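Local coordinates for ABM domain-containing protein (Caulobacter crescentus, PDB 3BM7) that is of uncharacterised function but, as a dimeric ferredoxin-like protein of the antibiotic biosynthesis monooxygenase family, is possibly an oxidoreductase, at residues I21-T26 with P106-L111; A25-Q30 with Y70-L75; E36-F41 with Y58-S63. All coordinates share one frame; numbering follows the deposited sequence. Where two conformers were deposited one is given.

Interaction 1: residues I21-T26 with P106-L111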
loop_
_atom_site.group_PDB
_atom_site.type_symbol
_atom_site.label_atom_id
_atom_site.label_comp_id
_atom_site.label_asym_id
_atom_site.label_seq_id
_atom_site.Cartn_x
_atom_site.Cartn_y
_atom_site.Cartn_z
ATOM N N ILE A 21 5.014 0.272 -10.319
ATOM C CA ILE A 21 5.670 1.026 -9.268
ATOM C C ILE A 21 4.670 1.195 -8.124
ATOM O O ILE A 21 3.575 1.719 -8.311
ATOM C CB ILE A 21 6.095 2.408 -9.728
ATOM C CG1 ILE A 21 6.937 2.316 -11.029
ATOM C CG2 ILE A 21 6.826 3.130 -8.601
ATOM C CD1 ILE A 21 8.183 1.547 -10.839
ATOM N N GLY A 22 5.006 0.660 -6.974
ATOM C CA GLY A 22 4.216 0.919 -5.770
ATOM C C GLY A 22 4.743 2.104 -4.995
ATOM O O GLY A 22 5.911 2.479 -5.077
ATOM N N VAL A 23 3.855 2.730 -4.207
ATOM C CA VAL A 23 4.220 3.846 -3.369
ATOM C C VAL A 23 3.495 3.723 -2.042
ATOM O O VAL A 23 2.303 3.409 -2.025
ATOM C CB VAL A 23 3.829 5.229 -3.969
ATOM C CG1 VAL A 23 4.461 6.369 -3.160
ATOM C CG2 VAL A 23 4.202 5.317 -5.423
ATOM N N VAL A 24 4.216 3.921 -0.952
ATOM C CA VAL A 24 3.580 4.250 0.323
ATOM C C VAL A 24 3.974 5.677 0.650
ATOM O O VAL A 24 5.164 5.972 0.842
ATOM C CB VAL A 24 3.980 3.294 1.450
ATOM C CG1 VAL A 24 3.256 3.681 2.749
ATOM C CG2 VAL A 24 3.628 1.840 1.049
ATOM N N ALA A 25 3.007 6.596 0.666
ATOM C CA ALA A 25 3.285 8.006 0.983
ATOM C C ALA A 25 2.744 8.292 2.361
ATOM O O ALA A 25 1.491 8.266 2.537
ATOM C CB ALA A 25 2.512 8.880 -0.079
ATOM N N THR A 26 3.650 8.520 3.307
ATOM C CA THR A 26 3.282 8.819 4.681
ATOM C C THR A 26 3.165 10.339 4.811
ATOM O O THR A 26 4.163 11.049 4.663
ATOM C CB THR A 26 4.300 8.257 5.658
ATOM O OG1 THR A 26 4.385 6.843 5.489
ATOM C CG2 THR A 26 3.893 8.590 7.117
ATOM N N PRO A 106 6.446 14.986 4.381
ATOM C CA PRO A 106 6.024 13.656 3.918
ATOM C C PRO A 106 7.211 12.730 3.791
ATOM O O PRO A 106 8.345 13.170 3.646
ATOM C CB PRO A 106 5.385 13.927 2.572
ATOM C CG PRO A 106 5.893 15.180 2.140
ATOM C CD PRO A 106 6.229 15.993 3.332
ATOM N N VAL A 107 6.957 11.445 3.927
ATOM C CA VAL A 107 7.977 10.441 3.669
ATOM C C VAL A 107 7.393 9.547 2.594
ATOM O O VAL A 107 6.322 8.902 2.782
ATOM C CB VAL A 107 8.350 9.653 4.942
ATOM C CG1 VAL A 107 9.291 8.483 4.564
ATOM C CG2 VAL A 107 8.984 10.556 5.995
ATOM N N ILE A 108 8.026 9.542 1.430
ATOM C CA ILE A 108 7.552 8.766 0.308
ATOM C C ILE A 108 8.517 7.596 0.090
ATOM O O ILE A 108 9.736 7.790 0.059
ATOM C CB ILE A 108 7.349 9.588 -0.998
ATOM C CG1 ILE A 108 6.033 10.385 -1.008
ATOM C CG2 ILE A 108 7.203 8.714 -2.229
ATOM C CD1 ILE A 108 5.627 11.049 0.225
ATOM N N GLU A 109 7.965 6.388 -0.036
ATOM C CA GLU A 109 8.771 5.202 -0.346
ATOM C C GLU A 109 8.256 4.611 -1.650
ATOM O O GLU A 109 7.069 4.227 -1.756
ATOM C CB GLU A 109 8.672 4.165 0.768
ATOM C CG GLU A 109 9.535 2.955 0.466
ATOM C CD GLU A 109 9.585 1.945 1.573
ATOM O OE1 GLU A 109 8.774 1.991 2.523
ATOM O OE2 GLU A 109 10.460 1.061 1.448
ATOM N N TYR A 110 9.120 4.487 -2.655
ATOM C CA TYR A 110 8.808 3.836 -3.903
ATOM C C TYR A 110 9.257 2.385 -3.803
ATOM O O TYR A 110 10.259 2.101 -3.151
ATOM C CB TYR A 110 9.548 4.513 -5.046
ATOM C CG TYR A 110 9.078 5.939 -5.319
ATOM C CD1 TYR A 110 7.866 6.163 -5.936
ATOM C CD2 TYR A 110 9.842 7.011 -4.962
ATOM C CE1 TYR A 110 7.428 7.461 -6.197
ATOM C CE2 TYR A 110 9.410 8.299 -5.234
ATOM C CZ TYR A 110 8.223 8.494 -5.850
ATOM O OH TYR A 110 7.764 9.794 -6.131
ATOM N N LEU A 111 8.482 1.511 -4.399
ATOM C CA LEU A 111 8.648 0.057 -4.289
ATOM C C LEU A 111 8.505 -0.575 -5.677
ATOM O O LEU A 111 7.740 -0.104 -6.521
ATOM C CB LEU A 111 7.566 -0.478 -3.349
ATOM C CG LEU A 111 7.577 0.060 -1.897
ATOM C CD1 LEU A 111 6.187 0.012 -1.276
ATOM C CD2 LEU A 111 8.600 -0.680 -1.001
HETATM O O HOH W 1 6.152 5.992 3.599
#

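Interaction 2: residues A25-Q30 with Y70-L75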
loop_
_atom_site.group_PDB
_atom_site.type_symbol
_atom_site.label_atom_id
_atom_site.label_comp_id
_atom_site.label_asym_id
_atom_site.label_seq_id
_atom_site.Cartn_x
_atom_site.Cartn_y
_atom_site.Cartn_z
ATOM N N ALA A 25 3.007 6.596 0.666
ATOM C CA ALA A 25 3.285 8.006 0.983
ATOM C C ALA A 25 2.744 8.292 2.361
ATOM O O ALA A 25 1.491 8.266 2.537
ATOM C CB ALA A 25 2.512 8.880 -0.079
ATOM N N THR A 26 3.650 8.520 3.307
ATOM C CA THR A 26 3.282 8.819 4.681
ATOM C C THR A 26 3.165 10.339 4.811
ATOM O O THR A 26 4.163 11.049 4.663
ATOM C CB THR A 26 4.300 8.257 5.658
ATOM O OG1 THR A 26 4.385 6.843 5.489
ATOM C CG2 THR A 26 3.893 8.590 7.117
ATOM N N LEU A 27 1.978 10.822 5.145
ATOM C CA LEU A 27 1.694 12.252 5.260
ATOM C C LEU A 27 1.384 12.565 6.706
ATOM O O LEU A 27 0.659 11.834 7.393
ATOM C CB LEU A 27 0.526 12.609 4.377
ATOM C CG LEU A 27 0.563 12.165 2.889
ATOM C CD1 LEU A 27 -0.650 12.584 2.084
ATOM C CD2 LEU A 27 1.862 12.674 2.225
ATOM N N LYS A 28 1.967 13.655 7.174
ATOM C CA LYS A 28 1.791 14.090 8.541
ATOM C C LYS A 28 0.931 15.366 8.491
ATOM O O LYS A 28 1.451 16.433 8.153
ATOM C CB LYS A 28 3.136 14.387 9.222
ATOM C CG LYS A 28 4.037 13.157 9.380
ATOM C CD LYS A 28 5.384 13.521 9.954
ATOM N N VAL A 29 -0.332 15.240 8.922
ATOM C CA VAL A 29 -1.333 16.318 8.820
ATOM C C VAL A 29 -1.592 16.873 10.225
ATOM O O VAL A 29 -1.529 16.136 11.204
ATOM C CB VAL A 29 -2.626 15.754 8.160
ATOM C CG1 VAL A 29 -3.744 16.788 8.065
ATOM C CG2 VAL A 29 -2.347 15.222 6.721
ATOM N N GLN A 30 -1.889 18.160 10.326
ATOM C CA GLN A 30 -2.259 18.738 11.618
ATOM C C GLN A 30 -3.625 18.152 11.981
ATOM O O GLN A 30 -4.561 18.288 11.201
ATOM C CB GLN A 30 -2.362 20.255 11.509
ATOM C CG GLN A 30 -1.042 20.941 11.234
ATOM C CD GLN A 30 -1.203 22.418 10.959
ATOM O OE1 GLN A 30 -1.922 23.118 11.676
ATOM N NE2 GLN A 30 -0.526 22.915 9.914
ATOM N N TYR A 70 -1.385 9.824 7.828
ATOM C CA TYR A 70 -2.072 9.127 6.769
ATOM C C TYR A 70 -1.030 8.388 5.927
ATOM O O TYR A 70 0.114 8.803 5.886
ATOM C CB TYR A 70 -2.807 10.096 5.867
ATOM C CG TYR A 70 -3.959 10.786 6.533
ATOM C CD1 TYR A 70 -3.718 11.884 7.349
ATOM C CD2 TYR A 70 -5.271 10.373 6.305
ATOM C CE1 TYR A 70 -4.774 12.518 7.989
ATOM C CE2 TYR A 70 -6.336 11.019 6.929
ATOM C CZ TYR A 70 -6.069 12.098 7.736
ATOM O OH TYR A 70 -7.113 12.759 8.381
ATOM N N LYS A 71 -1.412 7.263 5.379
ATOM C CA LYS A 71 -0.573 6.571 4.406
ATOM C C LYS A 71 -1.386 6.395 3.138
ATOM O O LYS A 71 -2.516 5.793 3.085
ATOM C CB LYS A 71 -0.042 5.240 4.925
ATOM C CG LYS A 71 0.807 5.455 6.115
ATOM C CD LYS A 71 1.669 4.266 6.533
ATOM C CE LYS A 71 2.513 4.659 7.725
ATOM N NZ LYS A 71 3.463 3.572 8.099
ATOM N N VAL A 72 -0.857 6.895 2.014
ATOM C CA VAL A 72 -1.497 6.678 0.746
ATOM C C VAL A 72 -0.874 5.436 0.122
ATOM O O VAL A 72 0.331 5.370 -0.019
ATOM C CB VAL A 72 -1.344 7.859 -0.264
ATOM C CG1 VAL A 72 -2.342 7.715 -1.420
ATOM C CG2 VAL A 72 -1.496 9.226 0.441
ATOM N N LEU A 73 -1.694 4.497 -0.280
ATOM C CA LEU A 73 -1.230 3.305 -1.009
ATOM C C LEU A 73 -1.474 3.608 -2.475
ATOM O O LEU A 73 -2.628 3.787 -2.913
ATOM C CB LEU A 73 -1.977 2.075 -0.546
ATOM C CG LEU A 73 -1.960 1.885 0.982
ATOM C CD1 LEU A 73 -2.695 0.584 1.358
ATOM C CD2 LEU A 73 -0.594 1.892 1.619
ATOM N N GLU A 74 -0.400 3.568 -3.273
ATOM C CA GLU A 74 -0.491 3.909 -4.701
ATOM C C GLU A 74 0.179 2.831 -5.535
ATOM O O GLU A 74 1.174 2.233 -5.086
ATOM C CB GLU A 74 0.126 5.280 -5.023
ATOM C CG GLU A 74 -0.144 6.362 -3.991
ATOM C CD GLU A 74 0.598 7.683 -4.223
ATOM O OE1 GLU A 74 1.094 7.928 -5.349
ATOM O OE2 GLU A 74 0.590 8.520 -3.272
ATOM N N LEU A 75 -0.340 2.601 -6.730
ATOM C CA LEU A 75 0.263 1.647 -7.656
ATOM C C LEU A 75 0.094 2.195 -9.043
ATOM O O LEU A 75 -1.010 2.580 -9.415
ATOM C CB LEU A 75 -0.375 0.266 -7.549
ATOM C CG LEU A 75 0.248 -0.890 -8.335
ATOM C CD1 LEU A 75 1.652 -1.253 -7.887
ATOM C CD2 LEU A 75 -0.704 -2.116 -8.327
#

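Interaction 3: residues E36-F41 with Y58-S63. With EDO (1,2-ethanediol), chain C.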
loop_
_atom_site.group_PDB
_atom_site.type_symbol
_atom_site.label_atom_id
_atom_site.label_comp_id
_atom_site.label_asym_id
_atom_site.label_seq_id
_atom_site.Cartn_x
_atom_site.Cartn_y
_atom_site.Cartn_z
ATOM N N GLU A 36 -10.284 19.293 6.503
ATOM C CA GLU A 36 -9.869 20.078 5.341
ATOM C C GLU A 36 -8.994 19.236 4.428
ATOM O O GLU A 36 -9.236 19.122 3.224
ATOM C CB GLU A 36 -9.101 21.320 5.827
ATOM C CG GLU A 36 -8.543 22.266 4.751
ATOM C CD GLU A 36 -7.875 23.512 5.354
ATOM O OE1 GLU A 36 -7.925 23.691 6.593
ATOM O OE2 GLU A 36 -7.304 24.320 4.593
ATOM N N PHE A 37 -7.977 18.638 5.028
ATOM C CA PHE A 37 -7.063 17.773 4.308
ATOM C C PHE A 37 -7.830 16.646 3.584
ATOM O O PHE A 37 -7.601 16.418 2.390
ATOM C CB PHE A 37 -6.009 17.179 5.234
ATOM C CG PHE A 37 -5.312 15.993 4.634
ATOM C CD1 PHE A 37 -4.358 16.175 3.648
ATOM C CD2 PHE A 37 -5.677 14.694 4.977
ATOM C CE1 PHE A 37 -3.725 15.115 3.093
ATOM C CE2 PHE A 37 -5.048 13.630 4.409
ATOM C CZ PHE A 37 -4.096 13.829 3.463
ATOM N N GLU A 38 -8.700 15.930 4.299
ATOM C CA GLU A 38 -9.390 14.802 3.671
ATOM C C GLU A 38 -10.275 15.217 2.498
ATOM O O GLU A 38 -10.346 14.529 1.482
ATOM C CB GLU A 38 -10.188 13.954 4.678
ATOM C CG GLU A 38 -9.281 13.222 5.667
ATOM C CD GLU A 38 -10.015 12.320 6.626
ATOM O OE1 GLU A 38 -11.207 12.059 6.382
ATOM O OE2 GLU A 38 -9.402 11.904 7.634
ATOM N N LYS A 39 -10.947 16.357 2.627
ATOM C CA LYS A 39 -11.761 16.838 1.516
ATOM C C LYS A 39 -10.947 17.122 0.268
ATOM O O LYS A 39 -11.343 16.705 -0.825
ATOM C CB LYS A 39 -12.547 18.094 1.931
ATOM C CG LYS A 39 -13.493 18.576 0.836
ATOM N N VAL A 40 -9.809 17.805 0.416
ATOM C CA VAL A 40 -8.953 18.090 -0.724
ATOM C C VAL A 40 -8.387 16.789 -1.280
ATOM O O VAL A 40 -8.374 16.574 -2.496
ATOM C CB VAL A 40 -7.799 18.995 -0.336
ATOM C CG1 VAL A 40 -6.825 19.175 -1.514
ATOM C CG2 VAL A 40 -8.341 20.352 0.162
ATOM N N PHE A 41 -7.910 15.914 -0.393
ATOM C CA PHE A 41 -7.339 14.679 -0.870
ATOM C C PHE A 41 -8.357 13.794 -1.611
ATOM O O PHE A 41 -8.041 13.212 -2.647
ATOM C CB PHE A 41 -6.657 13.866 0.237
ATOM C CG PHE A 41 -5.716 12.848 -0.332
ATOM C CD1 PHE A 41 -6.186 11.654 -0.826
ATOM C CD2 PHE A 41 -4.392 13.155 -0.496
ATOM C CE1 PHE A 41 -5.303 10.766 -1.438
ATOM C CE2 PHE A 41 -3.518 12.254 -1.087
ATOM C CZ PHE A 41 -4.003 11.080 -1.548
ATOM N N TYR A 58 -5.052 4.054 -5.738
ATOM C CA TYR A 58 -4.799 5.334 -5.157
ATOM C C TYR A 58 -5.684 5.485 -3.939
ATOM O O TYR A 58 -6.790 6.004 -4.024
ATOM C CB TYR A 58 -5.062 6.452 -6.187
ATOM C CG TYR A 58 -4.395 7.734 -5.845
ATOM C CD1 TYR A 58 -3.045 7.929 -6.016
ATOM C CD2 TYR A 58 -5.139 8.806 -5.322
ATOM C CE1 TYR A 58 -2.420 9.126 -5.682
ATOM C CE2 TYR A 58 -4.540 9.978 -4.976
ATOM C CZ TYR A 58 -3.207 10.184 -5.184
ATOM O OH TYR A 58 -2.585 11.353 -4.839
ATOM N N GLN A 59 -5.216 5.020 -2.800
ATOM C CA GLN A 59 -6.084 4.801 -1.651
ATOM C C GLN A 59 -5.507 5.496 -0.420
ATOM O O GLN A 59 -4.465 5.099 0.207
ATOM C CB GLN A 59 -6.246 3.309 -1.362
ATOM C CG GLN A 59 -7.162 3.070 -0.178
ATOM C CD GLN A 59 -8.565 3.553 -0.472
ATOM O OE1 GLN A 59 -9.234 3.083 -1.431
ATOM N NE2 GLN A 59 -9.043 4.502 0.338
ATOM N N LEU A 60 -6.201 6.562 0.017
ATOM C CA LEU A 60 -5.893 7.196 1.264
ATOM C C LEU A 60 -6.288 6.297 2.435
ATOM O O LEU A 60 -7.379 5.739 2.448
ATOM C CB LEU A 60 -6.694 8.498 1.396
ATOM C CG LEU A 60 -6.325 9.374 2.585
ATOM C CD1 LEU A 60 -4.889 9.912 2.573
ATOM C CD2 LEU A 60 -7.374 10.554 2.666
ATOM N N THR A 61 -5.405 6.190 3.396
ATOM C CA THR A 61 -5.675 5.490 4.671
ATOM C C THR A 61 -5.202 6.274 5.861
ATOM O O THR A 61 -4.299 7.114 5.751
ATOM C CB THR A 61 -4.981 4.070 4.707
ATOM O OG1 THR A 61 -3.578 4.214 5.003
ATOM C CG2 THR A 61 -5.255 3.278 3.393
ATOM N N ARG A 62 -5.804 6.007 7.030
ATOM C CA ARG A 62 -5.418 6.660 8.269
ATOM C C ARG A 62 -4.650 5.703 9.167
ATOM O O ARG A 62 -5.083 4.554 9.331
ATOM C CB ARG A 62 -6.676 7.065 9.062
ATOM C CG ARG A 62 -7.652 7.922 8.329
ATOM C CD ARG A 62 -8.601 8.659 9.345
ATOM N NE ARG A 62 -9.727 9.301 8.666
ATOM C CZ ARG A 62 -10.860 8.703 8.334
ATOM N NH1 ARG A 62 -11.100 7.435 8.669
ATOM N NH2 ARG A 62 -11.786 9.396 7.681
ATOM N N SER A 63 -3.599 6.207 9.806
ATOM C CA SER A 63 -2.937 5.483 10.871
ATOM C C SER A 63 -3.880 5.217 12.017
ATOM O O SER A 63 -4.738 6.036 12.324
ATOM C CB SER A 63 -1.716 6.243 11.346
ATOM O OG SER A 63 -1.107 5.630 12.478
HETATM C C1 EDO C . -4.331 8.924 11.684
HETATM O O1 EDO C . -4.848 8.664 12.980
HETATM C C2 EDO C . -4.781 10.257 11.145
HETATM O O2 EDO C . -5.867 10.092 10.265
#

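Interaction 1: residues I21-T26 with P106-L111
Gly22, Val24 and Thr26 each exchange two backbone hydrogen bonds with Leu111, Glu109 and Val107, in that order. These six bonds zip strand 21-29 to strand 102-113 in an antiparallel ladder. The shortest runs from Thr26 N to Val107 O, 2.7 Å. The bonds at Gly22 are the more bent ones: Leu111 N reaches Gly22 O at 2.8 Å but lies above the carbonyl plane, with 148° at the hydrogen. Val23 with Tyr110 and Ala25 with Ile108 are the non-hydrogen-bonded pairs. In the first of these, the CA hydrogen of Val23 points at Glu109 O, with Val23 CA 3.3 Å from that oxygen.

One water adds to the ladder. It donates to Val24 O and to Val107 O, and it also hydrogen-bonds Thr26 OG1 at 2.7 Å.

Apolar contacts lie on both faces. On the face of Val23 and Ala25, Val23 splits its branches. Val23 CG1, anti to the backbone N (chi1 -170°), meets Ile108 CG2 at 3.7 Å, and Val23 CG2 lies beside Tyr110 CD1 at 3.8 Å. Ile108 CG2 also sits over one face of the Tyr110 ring, offset toward its rim. Ile108 CD1 turns back to Ala25 CB, 3.8 Å away. On the other face, Val24 CG2 meets Leu111 CD1 at 3.9 Å.

The face of Val24, Glu109 and Leu111 meets the second subunit, where Lys71 of that subunit forms a salt bridge with Glu109. On the opposite face, helix 79-87 sends Leu82 against Ile21 and Tyr110. Strand 69-76 flanks strand 21-29 on its other edge.

Interaction 2: residues A25-Q30 with Y70-L75
Ala25 and Leu27 pair with Val72 and Tyr70 through four nearly straight backbone hydrogen bonds, all with angles of 167° to 169° at the hydrogen. Val72 N to Ala25 O and Leu27 N to Tyr70 O are both 2.8 Å. Thr26 and Lys71 form the non-hydrogen-bonded pair between them.

On the face of Ala25 and Leu27 the contacts are mostly apolar. Leu27 CD1 crosses to Val72 CG2 at 3.8 Å. Ala25 CB lies 4.0 Å from Val72 CB and 3.7 Å from Glu74 OE2. Further along, Val29 CG1 takes the place anti to the backbone N (chi1 178°). This leaves Val29 CG2 to rest obliquely against the Tyr70 ring, 3.7 Å from Tyr70 CD1. Leu27 O lies at the edge of this ring, near its plane. On the reverse face, the extended Lys71 chain runs alongside Thr26, and Lys71 CE passes Thr26 OG1 at 3.6 Å.

The polar ends find their partners farther out. Tyr70 OH hydrogen-bonds Glu38 of helix 34-51 and Phe37 meets the ring, so the two probably hold it in place. Lys71 NZ reaches Glu109 of the second subunit. Glu74 OE1 bonds Tyr76 OH.

The two strands are the central pair of the four-stranded antiparallel sheet, in the order 2-3-1-4 typical of the ferredoxin-like fold. Leu27, Val29 and Val72 pack on helix 34-51, and Lys71 and Leu73 on the partner subunit, as in dimeric proteins of this family.

Interaction 3: residues E36-F41 with Y58-S63
Glu38 OE2 is gripped twice. Arg62 NE donates to Glu38 OE2 at 2.8 Å, and Tyr70 OH of strand 69-76 hydrogen-bonds it as well. Arg62 completes a side-on, two-pronged salt bridge with Arg62 NH2 to Glu38 OE1, 3.0 Å. Both oxygens are met on their syn sides and lie near the guanidinium plane. The carboxylate and guanidinium planes are 36° apart, so the nitrogens lie out of the carboxylate plane. The two bonds limit rotation of either group. A 1,2-ethanediol, probably from crystallisation, lies by Arg62, its O2 3.2 Å from Arg62 CD; its O1 donates to Ser63 O.

Next to the ion pair, Leu60 packs into the corner formed by the face of Phe41 and the edge of Phe37. Leu60 CD1 stands over the centre of the Phe41 ring, a CH-pi contact of 4.1 Å to the centroid. Phe41 CG is anti to the backbone N (chi1 -162°), which carries the ring toward Tyr58. These two rings are almost parallel, at 6°, but slid apart so that they barely overlap; Phe41 CZ to Tyr58 CE2 is 3.6 Å.

Helix segment 36-41 lies over one face of the sheet, nearly antiparallel to strand segment 58-62. Helix 89-98 packs on Phe37 through Met98, strand 69-76 flanks the strand, and Thr61 and Arg62 pair with a strand of the second subunit.

Overall arrangement
Interactions 1 and 2 are neighbouring ladders of one sheet and share Ala25 and Thr26, so strand 21-29 is bonded along both edges. Their centres are 8 Å apart, and Val23 N lies 2.9 Å from Glu74 O, a probable hydrogen bond. Interaction 3 adds helix 34-51 and strand 55-62, at the edge of the sheet within this chain. It meets interaction 2 through two probable hydrogen bonds, Tyr70 OH to Glu38 OE2 at 2.6 Å and Lys71 O to Thr61 OG1 at 2.7 Å. Interactions 1 and 3 do not touch; their nearest atoms are about 7 Å apart. The 1,2-ethanediol lies beside Arg62 and near Tyr70, at interactions 2 and 3. All three contacts reach the second subunit.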